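Local coordinates for protein Pre-mRNA-processing-splicing factor 8 (Cryptococcus gattii serotype B, PDB 6MWY) that contains an intein with a Hint-type fold, which probably excises itself by protein splicing and joins the flanking host segments, at residues 51-54 / 55-59. Sequence-based numbering, arbitrary orientation.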
loop_
_atom_site.group_PDB
_atom_site.type_symbol
_atom_site.label_atom_id
_atom_site.label_comp_id
_atom_site.label_asym_id
_atom_site.label_seq_id
_atom_site.Cartn_x
_atom_site.Cartn_y
_atom_site.Cartn_z
ATOM N N LEU A 51 -4.674 7.991 -4.311
ATOM C CA LEU A 51 -4.471 6.941 -5.298
ATOM C C LEU A 51 -4.660 7.516 -6.695
ATOM O O LEU A 51 -5.193 8.613 -6.874
ATOM C CB LEU A 51 -5.443 5.779 -5.067
ATOM C CG LEU A 51 -5.580 5.320 -3.615
ATOM C CD1 LEU A 51 -6.655 4.253 -3.481
ATOM C CD2 LEU A 51 -4.246 4.819 -3.090
ATOM N N LEU A 52 -4.222 6.752 -7.691
ATOM C CA LEU A 52 -4.335 7.145 -9.090
ATOM C C LEU A 52 -5.581 6.517 -9.699
ATOM O O LEU A 52 -5.793 5.307 -9.580
ATOM C CB LEU A 52 -3.095 6.723 -9.878
ATOM C CG LEU A 52 -1.782 7.430 -9.547
ATOM C CD1 LEU A 52 -0.661 6.914 -10.431
ATOM C CD2 LEU A 52 -1.940 8.928 -9.711
ATOM N N ARG A 53 -6.404 7.340 -10.345
ATOM C CA ARG A 53 -7.531 6.799 -11.084
ATOM C C ARG A 53 -7.039 6.159 -12.381
ATOM O O ARG A 53 -5.850 6.188 -12.711
ATOM C CB ARG A 53 -8.561 7.886 -11.383
ATOM C CG ARG A 53 -8.973 8.708 -10.174
ATOM C CD ARG A 53 -9.921 9.826 -10.576
ATOM N NE ARG A 53 -11.319 9.492 -10.324
ATOM C CZ ARG A 53 -12.079 10.109 -9.425
ATOM N NH1 ARG A 53 -11.576 11.101 -8.702
ATOM N NH2 ARG A 53 -13.342 9.742 -9.255
ATOM N N ALA A 54 -7.979 5.575 -13.129
ATOM C CA ALA A 54 -7.613 4.920 -14.380
ATOM C C ALA A 54 -7.076 5.915 -15.402
ATOM O O ALA A 54 -6.286 5.540 -16.278
ATOM C CB ALA A 54 -8.812 4.164 -14.950
ATOM N N ASP A 55 -7.481 7.183 -15.307
ATOM C CA ASP A 55 -6.993 8.181 -16.252
ATOM C C ASP A 55 -5.617 8.708 -15.872
ATOM O O ASP A 55 -4.840 9.091 -16.754
ATOM C CB ASP A 55 -7.988 9.339 -16.363
ATOM C CG ASP A 55 -8.296 9.991 -15.023
ATOM O OD1 ASP A 55 -7.590 9.721 -14.028
ATOM O OD2 ASP A 55 -9.259 10.784 -14.967
ATOM N N GLY A 56 -5.302 8.739 -14.580
ATOM C CA GLY A 56 -4.057 9.316 -14.115
ATOM C C GLY A 56 -4.255 10.347 -13.022
ATOM O O GLY A 56 -3.325 10.639 -12.264
ATOM N N SER A 57 -5.456 10.910 -12.927
ATOM C CA SER A 57 -5.726 11.902 -11.899
ATOM C C SER A 57 -5.827 11.233 -10.531
ATOM O O SER A 57 -5.914 10.008 -10.411
ATOM C CB SER A 57 -7.007 12.675 -12.216
ATOM O OG SER A 57 -8.118 11.808 -12.338
ATOM N N GLU A 58 -5.812 12.055 -9.488
ATOM C CA GLU A 58 -5.778 11.536 -8.131
ATOM C C GLU A 58 -7.182 11.411 -7.549
ATOM O O GLU A 58 -8.146 12.007 -8.034
ATOM C CB GLU A 58 -4.921 12.425 -7.232
ATOM C CG GLU A 58 -3.466 12.524 -7.652
ATOM C CD GLU A 58 -2.652 13.360 -6.689
ATOM O OE1 GLU A 58 -3.233 13.842 -5.694
ATOM O OE2 GLU A 58 -1.439 13.538 -6.925
ATOM N N ILE A 59 -7.278 10.608 -6.492
ATOM C CA ILE A 59 -8.519 10.436 -5.748
ATOM C C ILE A 59 -8.171 10.026 -4.323
ATOM O O ILE A 59 -7.276 9.203 -4.101
ATOM C CB ILE A 59 -9.443 9.405 -6.427
ATOM C CG1 ILE A 59 -10.741 9.229 -5.634
ATOM C CG2 ILE A 59 -8.725 8.072 -6.610
ATOM C CD1 ILE A 59 -11.728 8.274 -6.278
#
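Leu51 and Ile59 face each other as the antiparallel hydrogen-bonded pair of a small beta hairpin, strands 50-52 and 58-60. Leu51 N gives a nearly straight bond to Ile59 O (2.9 Å, 170°), and Ile59 N returns one to Leu51 O, more bent at 140°. Glu58 CA-H also points at that Leu51 carbonyl. One step on, Leu52 and Glu58 form the non-hydrogen-bonded pair; the carboxylate of Glu58 turns to Arg50, its salt-bridge partner.

Past the strands the chain reverses over residues 53 to 57. Arg53 N meets Ser57 O at 2.7 Å, while Arg53 O takes a weak bond from Gly56 N; Ala54 and Asp55 form a type I turn, and Gly56, at positive phi, a conformation glycine takes readily, makes the G1-type bulge after it. Asp55 OD1 takes two donors: Ser57 N, at 2.7 Å and from above the carboxylate plane, which makes an Asx turn, and Ser57 OG, also at 2.7 Å but on the syn side. With chi1 at 56°, Asp55 folds its carboxylate back toward Ser57.

Arg53 reaches across the hairpin, its CG packed 3.6 Å from Ile59 CG2. A bend at chi3 carries the guanidinium over Ile59, whose CD1 lies against one face, off-centre toward the rim. Further backbone bonds, Leu52 with Leu204 and Ala54 with Gln69, join the hairpin to neighbouring strands. Backbone bonds therefore set the hairpin's register, and Asp55 OD1, with two donors from Ser57, ties the turn to its exit.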